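Local atomic coordinates of phenolic acid decarboxylase (Sedimentibacter hydroxybenzoicus, PDB entry 7AE5), a protein that catalyses the reversible, non-oxidative decarboxylation of 4-hydroxybenzoate and 3,4-dihydroxybenzoate with the help of prenylated FMN and manganese. Residues Y167-Q170 with R176-I179; E127-Y132 with F141-A146; V189-A194 with G263-R268. All blocks are in the same frame, centred on the assembly; numbering follows the deposited sequence.

Interaction 1: residues Y167-Q170 with R176-I179; sequences YRIQ and RVGI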
loop_
_atom_site.group_PDB
_atom_site.type_symbol
_atom_site.label_atom_id
_atom_site.label_comp_id
_atom_site.label_asym_id
_atom_site.label_seq_id
_atom_site.Cartn_x
_atom_site.Cartn_y
_atom_site.Cartn_z
ATOM N N TYR C 167 -30.308 -18.191 25.051
ATOM C CA TYR C 167 -30.946 -17.936 23.769
ATOM C C TYR C 167 -32.126 -17.008 23.996
ATOM O O TYR C 167 -32.851 -17.150 24.985
ATOM C CB TYR C 167 -31.406 -19.241 23.107
ATOM C CG TYR C 167 -30.323 -20.294 23.053
ATOM C CD1 TYR C 167 -29.220 -20.139 22.224
ATOM C CD2 TYR C 167 -30.393 -21.433 23.845
ATOM C CE1 TYR C 167 -28.222 -21.094 22.178
ATOM C CE2 TYR C 167 -29.401 -22.394 23.804
ATOM C CZ TYR C 167 -28.317 -22.218 22.968
ATOM O OH TYR C 167 -27.325 -23.170 22.923
ATOM N N ARG C 168 -32.308 -16.053 23.089
ATOM C CA ARG C 168 -33.406 -15.108 23.231
ATOM C C ARG C 168 -34.741 -15.821 23.053
ATOM O O ARG C 168 -34.902 -16.678 22.178
ATOM C CB ARG C 168 -33.259 -13.958 22.233
ATOM C CG ARG C 168 -33.557 -14.305 20.785
ATOM C CD ARG C 168 -32.967 -13.260 19.862
ATOM N NE ARG C 168 -33.549 -13.313 18.528
ATOM C CZ ARG C 168 -32.897 -12.998 17.419
ATOM N NH1 ARG C 168 -31.631 -12.616 17.447
ATOM N NH2 ARG C 168 -33.532 -13.064 16.251
ATOM N N ILE C 169 -35.697 -15.475 23.910
ATOM C CA ILE C 169 -36.981 -16.158 23.992
ATOM C C ILE C 169 -38.067 -15.120 23.750
ATOM O O ILE C 169 -38.337 -14.283 24.622
ATOM C CB ILE C 169 -37.169 -16.850 25.349
ATOM C CG1 ILE C 169 -36.079 -17.899 25.574
ATOM C CG2 ILE C 169 -38.541 -17.483 25.444
ATOM C CD1 ILE C 169 -36.144 -19.064 24.614
ATOM N N GLN C 170 -38.687 -15.163 22.573
ATOM C CA GLN C 170 -39.790 -14.266 22.255
ATOM C C GLN C 170 -41.099 -14.898 22.711
ATOM O O GLN C 170 -41.435 -16.010 22.292
ATOM C CB GLN C 170 -39.858 -13.958 20.761
ATOM C CG GLN C 170 -41.002 -13.010 20.416
ATOM C CD GLN C 170 -41.126 -12.735 18.932
ATOM O OE1 GLN C 170 -40.245 -13.081 18.148
ATOM N NE2 GLN C 170 -42.228 -12.105 18.540
ATOM N N ARG C 176 -46.666 -20.131 24.833
ATOM C CA ARG C 176 -45.852 -20.430 23.665
ATOM C C ARG C 176 -44.778 -19.367 23.515
ATOM O O ARG C 176 -45.028 -18.183 23.762
ATOM C CB ARG C 176 -46.698 -20.478 22.390
ATOM C CG ARG C 176 -47.648 -21.659 22.291
ATOM C CD ARG C 176 -47.791 -22.142 20.846
ATOM N NE ARG C 176 -47.516 -21.094 19.864
ATOM C CZ ARG C 176 -48.302 -20.052 19.621
ATOM N NH1 ARG C 176 -49.454 -19.892 20.252
ATOM N NH2 ARG C 176 -47.920 -19.148 18.723
ATOM N N VAL C 177 -43.585 -19.791 23.098
ATOM C CA VAL C 177 -42.461 -18.888 22.901
ATOM C C VAL C 177 -41.714 -19.286 21.636
ATOM O O VAL C 177 -41.767 -20.433 21.188
ATOM C CB VAL C 177 -41.487 -18.883 24.100
ATOM C CG1 VAL C 177 -42.145 -18.277 25.331
ATOM C CG2 VAL C 177 -40.982 -20.290 24.387
ATOM N N GLY C 178 -41.010 -18.309 21.056
ATOM C CA GLY C 178 -40.108 -18.582 19.961
ATOM C C GLY C 178 -38.680 -18.798 20.434
ATOM O O GLY C 178 -38.304 -18.406 21.538
ATOM N N ILE C 179 -37.876 -19.434 19.581
ATOM C CA ILE C 179 -36.490 -19.739 19.917
ATOM C C ILE C 179 -35.720 -19.975 18.625
ATOM O O ILE C 179 -36.296 -20.332 17.595
ATOM C CB ILE C 179 -36.406 -20.957 20.875
ATOM C CG1 ILE C 179 -35.093 -20.937 21.659
ATOM C CG2 ILE C 179 -36.568 -22.263 20.107
ATOM C CD1 ILE C 179 -34.953 -22.083 22.637
#
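Gln170 and Gly178 carry the polar part of this contact, which joins the two arms of a beta hairpin. The N-H of Gly178 gives a short bond of 2.6 Å to Gln170 O, nearly straight at the hydrogen (165°) and lying in the carbonyl plane. The return bond, from Gln170 N to Gly178 O at 3.4 Å, is bent and weak. Two CA-H...O contacts supplement it: Val177 CA lies 3.1 Å from Gln170 O, and Ile169 CA approaches Gly178 O at 3.6 Å.

The apolar part centres on Ile169, whose two branches serve different partners. Chi1 of -61° sets CG1 beside the backbone N and leaves CG2 anti to it, where CG2 comes within 3.5 Å of Val177 CB, the two side chains meeting at a slant. The other branch runs alongside Ile179, pointing the same way, and its CD1 touches Ile179 CG1 at 3.7 Å. Ile179 is extended, which brings its own CD1 close to Ile169 CD1 too. Tyr167 adds a looser touch, CB to Ile179 CG1 at 4.3 Å, before its ring leads away.

The polar ends of the longer side chains look elsewhere. Arg168, predicted with Tyr167 to bind the prenylated FMN, forms a salt bridge with Glu273, Gln170 OE1 accepts a bond from Gly274 N, and Arg176 pairs with Glu291. The hairpin belongs to the antiparallel sheet of the Rift-related domain: strand 142-143 pairs with strand 169-173 through backbone bonds between Ile143 and Ile169, and strand 287-299 pairs with strand 176-179, where Val177 bonds Val292 and Ile179 bonds Cys290.

Interaction 2: residues E127-Y132 with F141-A146; sequences EILPLY and FYISKA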
loop_
_atom_site.group_PDB
_atom_site.type_symbol
_atom_site.label_atom_id
_atom_site.label_comp_id
_atom_site.label_asym_id
_atom_site.label_seq_id
_atom_site.Cartn_x
_atom_site.Cartn_y
_atom_site.Cartn_z
ATOM N N GLU C 127 -48.865 -14.182 34.294
ATOM C CA GLU C 127 -49.132 -14.264 35.725
ATOM C C GLU C 127 -47.896 -14.647 36.526
ATOM O O GLU C 127 -47.953 -14.642 37.760
ATOM C CB GLU C 127 -50.264 -15.257 35.996
ATOM C CG GLU C 127 -51.645 -14.619 35.999
ATOM C CD GLU C 127 -52.760 -15.615 35.741
ATOM O OE1 GLU C 127 -52.465 -16.820 35.590
ATOM O OE2 GLU C 127 -53.935 -15.189 35.686
ATOM N N ILE C 128 -46.791 -14.968 35.859
ATOM C CA ILE C 128 -45.525 -15.280 36.509
ATOM C C ILE C 128 -44.483 -14.199 36.241
ATOM O O ILE C 128 -43.815 -13.726 37.161
ATOM C CB ILE C 128 -45.004 -16.667 36.068
ATOM C CG1 ILE C 128 -45.972 -17.769 36.502
ATOM C CG2 ILE C 128 -43.610 -16.919 36.629
ATOM C CD1 ILE C 128 -46.290 -17.755 37.979
ATOM N N LEU C 129 -44.340 -13.790 34.981
ATOM C CA LEU C 129 -43.280 -12.885 34.567
ATOM C C LEU C 129 -43.847 -11.527 34.191
ATOM O O LEU C 129 -44.754 -11.451 33.351
ATOM C CB LEU C 129 -42.516 -13.469 33.374
ATOM C CG LEU C 129 -41.892 -14.852 33.564
ATOM C CD1 LEU C 129 -41.357 -15.377 32.240
ATOM C CD2 LEU C 129 -40.789 -14.803 34.608
ATOM N N PRO C 130 -43.354 -10.441 34.784
ATOM C CA PRO C 130 -43.708 -9.108 34.279
ATOM C C PRO C 130 -43.036 -8.835 32.942
ATOM O O PRO C 130 -41.957 -8.234 32.886
ATOM C CB PRO C 130 -43.200 -8.163 35.377
ATOM C CG PRO C 130 -42.991 -9.032 36.582
ATOM C CD PRO C 130 -42.609 -10.374 36.050
ATOM N N LEU C 131 -43.669 -9.280 31.860
ATOM C CA LEU C 131 -43.070 -9.205 30.536
ATOM C C LEU C 131 -43.263 -7.821 29.927
ATOM O O LEU C 131 -44.310 -7.189 30.096
ATOM C CB LEU C 131 -43.672 -10.275 29.627
ATOM C CG LEU C 131 -43.242 -11.704 29.969
ATOM C CD1 LEU C 131 -44.265 -12.715 29.472
ATOM C CD2 LEU C 131 -41.862 -11.999 29.397
ATOM N N TYR C 132 -42.244 -7.364 29.202
ATOM C CA TYR C 132 -42.206 -6.011 28.666
ATOM C C TYR C 132 -41.398 -6.017 27.376
ATOM O O TYR C 132 -40.738 -7.003 27.037
ATOM C CB TYR C 132 -41.604 -5.035 29.682
ATOM C CG TYR C 132 -40.186 -5.381 30.072
ATOM C CD1 TYR C 132 -39.924 -6.364 31.019
ATOM C CD2 TYR C 132 -39.107 -4.731 29.488
ATOM C CE1 TYR C 132 -38.628 -6.686 31.374
ATOM C CE2 TYR C 132 -37.810 -5.045 29.836
ATOM C CZ TYR C 132 -37.575 -6.022 30.777
ATOM O OH TYR C 132 -36.280 -6.331 31.122
ATOM N N PHE C 141 -42.553 -9.149 23.297
ATOM C CA PHE C 141 -41.926 -9.111 24.612
ATOM C C PHE C 141 -40.982 -10.300 24.736
ATOM O O PHE C 141 -41.355 -11.430 24.405
ATOM C CB PHE C 141 -42.979 -9.139 25.721
ATOM C CG PHE C 141 -44.079 -8.126 25.544
ATOM C CD1 PHE C 141 -43.825 -6.892 24.963
ATOM C CD2 PHE C 141 -45.370 -8.411 25.957
ATOM C CE1 PHE C 141 -44.839 -5.964 24.798
ATOM C CE2 PHE C 141 -46.388 -7.486 25.796
ATOM C CZ PHE C 141 -46.122 -6.263 25.216
ATOM N N TYR C 142 -39.763 -10.047 25.205
ATOM C CA TYR C 142 -38.691 -11.028 25.137
ATOM C C TYR C 142 -38.197 -11.413 26.523
ATOM O O TYR C 142 -38.055 -10.560 27.405
ATOM C CB TYR C 142 -37.517 -10.491 24.321
ATOM C CG TYR C 142 -37.539 -10.888 22.863
ATOM C CD1 TYR C 142 -38.341 -10.215 21.951
ATOM C CD2 TYR C 142 -36.748 -11.928 22.397
ATOM C CE1 TYR C 142 -38.356 -10.571 20.614
ATOM C CE2 TYR C 142 -36.758 -12.292 21.066
ATOM C CZ TYR C 142 -37.562 -11.610 20.180
ATOM O OH TYR C 142 -37.569 -11.975 18.857
ATOM N N ILE C 143 -37.940 -12.705 26.699
ATOM C CA ILE C 143 -37.153 -13.210 27.818
ATOM C C ILE C 143 -35.712 -13.296 27.328
ATOM O O ILE C 143 -35.379 -14.147 26.499
ATOM C CB ILE C 143 -37.667 -14.572 28.299
ATOM C CG1 ILE C 143 -39.141 -14.480 28.690
ATOM C CG2 ILE C 143 -36.837 -15.078 29.465
ATOM C CD1 ILE C 143 -39.810 -15.824 28.839
ATOM N N SER C 144 -34.854 -12.412 27.833
ATOM C CA SER C 144 -33.544 -12.183 27.240
ATOM C C SER C 144 -32.381 -12.711 28.069
ATOM O O SER C 144 -31.227 -12.538 27.661
ATOM C CB SER C 144 -33.347 -10.685 26.987
ATOM O OG SER C 144 -33.027 -10.010 28.190
ATOM N N LYS C 145 -32.638 -13.350 29.211
ATOM C CA LYS C 145 -31.543 -13.808 30.059
ATOM C C LYS C 145 -31.799 -15.211 30.600
ATOM O O LYS C 145 -31.379 -15.537 31.715
ATOM C CB LYS C 145 -31.308 -12.835 31.216
ATOM C CG LYS C 145 -29.882 -12.818 31.737
ATOM C CD LYS C 145 -29.786 -12.004 33.008
ATOM C CE LYS C 145 -28.357 -11.915 33.499
ATOM N NZ LYS C 145 -28.258 -11.000 34.668
ATOM N N ALA C 146 -32.476 -16.051 29.826
ATOM C CA ALA C 146 -32.779 -17.400 30.272
ATOM C C ALA C 146 -31.604 -18.337 30.023
ATOM O O ALA C 146 -30.804 -18.138 29.103
ATOM C CB ALA C 146 -34.024 -17.930 29.564
#
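Phe141 starts its contact with the loop 127-132 at the backbone, where its CA makes a CA-H...O contact with Tyr132 O. Its CB rests 3.4 Å from the same oxygen and 4.1 Å from Leu131 CB. With CG turned beside its own backbone N (chi1 -50°), the ring is carried along the main chain of Tyr132: CG lies 3.8 Å from Tyr132 O, and CD1 reaches Tyr132 C at 3.5 Å. The ring also forms a cation-pi pair with Arg36 of the neighbouring ShdD chain, whose guanidinium donates to Leu131 O as well. An alanine here would remove the ring, and Arg36 would probably lose its aromatic partner, along with the ring's contact with Tyr132 C.

Ile143 continues the apolar seam. Its CG1 takes Leu131 CD2 at 3.7 Å, and its CD1 meets Leu129 CD1 at 3.8 Å, the last two side chains crossing at about a right angle. An inverse gamma turn centred on Pro130 separates Leu129 and Leu131, whose CB atoms both point toward the strand segment.

No hydrogen bond spans the two segments: carbon against carbon and against the Tyr132 carbonyl makes the contact, and the polar groups Leu131 O and Tyr142 OH find partners outside it, the first in Tyr59 as well as Arg36, the second in Glu273. Such chemistry implies an apolar junction between loop and strand, with the cation-pi partner of Phe141 supplied by ShdD.

Interaction 3: residues V189-A194 with G263-R268; sequences VQLEKA and GHIIPR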
loop_
_atom_site.group_PDB
_atom_site.type_symbol
_atom_site.label_atom_id
_atom_site.label_comp_id
_atom_site.label_asym_id
_atom_site.label_seq_id
_atom_site.Cartn_x
_atom_site.Cartn_y
_atom_site.Cartn_z
ATOM N N VAL C 189 -29.201 -32.297 14.893
ATOM C CA VAL C 189 -29.656 -33.609 14.444
ATOM C C VAL C 189 -30.781 -34.126 15.329
ATOM O O VAL C 189 -31.665 -34.852 14.858
ATOM C CB VAL C 189 -28.479 -34.599 14.391
ATOM C CG1 VAL C 189 -27.591 -34.298 13.193
ATOM C CG2 VAL C 189 -27.677 -34.548 15.685
ATOM N N GLN C 190 -30.773 -33.770 16.617
ATOM C CA GLN C 190 -31.889 -34.129 17.485
ATOM C C GLN C 190 -33.190 -33.522 16.977
ATOM O O GLN C 190 -34.258 -34.133 17.096
ATOM C CB GLN C 190 -31.606 -33.674 18.917
ATOM N N LEU C 191 -33.115 -32.324 16.392
ATOM C CA LEU C 191 -34.308 -31.665 15.872
ATOM C C LEU C 191 -34.704 -32.197 14.503
ATOM O O LEU C 191 -35.899 -32.331 14.214
ATOM C CB LEU C 191 -34.090 -30.156 15.801
ATOM C CG LEU C 191 -35.067 -29.326 16.629
ATOM C CD1 LEU C 191 -34.877 -27.869 16.316
ATOM C CD2 LEU C 191 -36.502 -29.750 16.360
ATOM N N GLU C 192 -33.724 -32.483 13.638
ATOM C CA GLU C 192 -34.048 -33.067 12.342
ATOM C C GLU C 192 -34.759 -34.398 12.516
ATOM O O GLU C 192 -35.773 -34.660 11.860
ATOM C CB GLU C 192 -32.785 -33.230 11.490
ATOM C CG GLU C 192 -33.054 -33.656 10.036
ATOM C CD GLU C 192 -33.418 -35.129 9.844
ATOM O OE1 GLU C 192 -33.923 -35.469 8.749
ATOM O OE2 GLU C 192 -33.139 -35.952 10.743
ATOM N N LYS C 193 -34.248 -35.248 13.407
ATOM C CA LYS C 193 -34.909 -36.521 13.666
ATOM C C LYS C 193 -36.300 -36.298 14.240
ATOM O O LYS C 193 -37.274 -36.913 13.794
ATOM C CB LYS C 193 -34.061 -37.371 14.614
ATOM N N ALA C 194 -36.413 -35.391 15.214
ATOM C CA ALA C 194 -37.698 -35.133 15.855
ATOM C C ALA C 194 -38.730 -34.643 14.849
ATOM O O ALA C 194 -39.865 -35.133 14.817
ATOM C CB ALA C 194 -37.520 -34.120 16.986
ATOM N N GLY C 263 -40.969 -27.515 28.688
ATOM C CA GLY C 263 -41.754 -27.603 27.480
ATOM C C GLY C 263 -41.030 -28.367 26.397
ATOM O O GLY C 263 -40.119 -29.148 26.669
ATOM N N HIS C 264 -41.446 -28.125 25.155
ATOM C CA HIS C 264 -40.890 -28.851 24.025
ATOM C C HIS C 264 -40.967 -28.000 22.768
ATOM O O HIS C 264 -41.895 -27.207 22.590
ATOM C CB HIS C 264 -41.624 -30.177 23.791
ATOM C CG HIS C 264 -43.064 -30.012 23.414
ATOM N ND1 HIS C 264 -44.090 -30.114 24.329
ATOM C CD2 HIS C 264 -43.651 -29.754 22.220
ATOM C CE1 HIS C 264 -45.246 -29.927 23.717
ATOM N NE2 HIS C 264 -45.007 -29.707 22.436
ATOM N N ILE C 265 -39.981 -28.186 21.890
ATOM C CA ILE C 265 -40.057 -27.619 20.551
ATOM C C ILE C 265 -41.159 -28.329 19.776
ATOM O O ILE C 265 -41.213 -29.565 19.732
ATOM C CB ILE C 265 -38.706 -27.739 19.833
ATOM C CG1 ILE C 265 -37.573 -27.259 20.742
ATOM C CG2 ILE C 265 -38.732 -26.956 18.528
ATOM C CD1 ILE C 265 -36.291 -26.937 20.003
ATOM N N ILE C 266 -42.047 -27.550 19.170
ATOM C CA ILE C 266 -43.160 -28.104 18.404
ATOM C C ILE C 266 -42.648 -28.478 17.017
ATOM O O ILE C 266 -42.175 -27.603 16.277
ATOM C CB ILE C 266 -44.329 -27.109 18.331
ATOM C CG1 ILE C 266 -44.507 -26.414 19.683
ATOM C CG2 ILE C 266 -45.607 -27.823 17.929
ATOM C CD1 ILE C 266 -45.547 -25.312 19.681
ATOM N N PRO C 267 -42.716 -29.751 16.627
ATOM C CA PRO C 267 -42.099 -30.166 15.361
ATOM C C PRO C 267 -42.800 -29.566 14.152
ATOM O O PRO C 267 -44.022 -29.401 14.135
ATOM C CB PRO C 267 -42.239 -31.695 15.382
ATOM C CG PRO C 267 -43.359 -31.964 16.335
ATOM C CD PRO C 267 -43.275 -30.890 17.374
ATOM N N ARG C 268 -41.997 -29.238 13.135
ATOM C CA ARG C 268 -42.482 -28.778 11.832
ATOM C C ARG C 268 -43.295 -27.489 11.936
ATOM O O ARG C 268 -44.253 -27.287 11.185
ATOM C CB ARG C 268 -43.303 -29.864 11.128
ATOM C CG ARG C 268 -42.715 -31.260 11.242
ATOM C CD ARG C 268 -43.473 -32.250 10.377
ATOM N NE ARG C 268 -43.315 -31.967 8.956
ATOM C CZ ARG C 268 -42.199 -32.167 8.267
ATOM N NH1 ARG C 268 -41.110 -32.654 8.839
ATOM N NH2 ARG C 268 -42.176 -31.872 6.971
#
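Within the Rift-related domain, helix 188-196 packs against strand 259-265, where Leu191 of the helix meets Ile265. Both methyls of the leucine take part. CD1 lies 4.1 Å from Ile265 CD1, and CD2 lies 4.2 Å from Ile265 CG2, so each methyl of Leu191 meets one branch of the isoleucine, the side chains crossing at about a right angle. On the strand side, chi1 of -48° sets CG2 anti to the backbone N and CG1 beside it, which brings both branches to the helix. The end of Leu191 is carried nearer to the strand segment than the direction of its CB suggests.

Three residues on, the chain at Pro267 closes the second touch: Pro267 CB approaches Ala194 O at 4.2 Å, and their CA atoms are 6.7 Å apart. The contact contains no hydrogen bond and buries only 141 Å² in all, a light van der Waals junction.

At the end of 263-268, Arg268 NH1 bonds both Glu195 O, at the helix, and Pro64 O of the ShdD chain, bringing the second protein to this corner. Strand 201-207 lies beside strand 259-265, its Leu201 also touching Leu191 and its Ile203 touching Ile265. On the other flank, strand 287-299 presents Cys290 and Val292 to Ile265, whose strand thus runs between two others of the sheet on which the helix packs.

All three contacts belong to the Rift-related domain and reach one antiparallel sheet. Interactions 1 and 2 have centres 10 Å apart and meet directly, with Arg168 CG 3.8 Å from Tyr142 CE2 and Gln170 OE1 forming a close polar pair with Tyr142 OH at 3.0 Å. Interaction 3 lies farther off, its centre 15 Å from that of interaction 1, which it touches through Arg176 CD and Ile266 CD1 at 4.1 Å; it does not touch interaction 2. Interaction 1 is closest to the predicted active site: the side chain of Arg168 is about 3 Å from that of Glu278, the probable proton donor. Ile179 and Ile265 lie about 4 and 5 Å, side chain to side chain, from Met184, a predicted cofactor-binding residue.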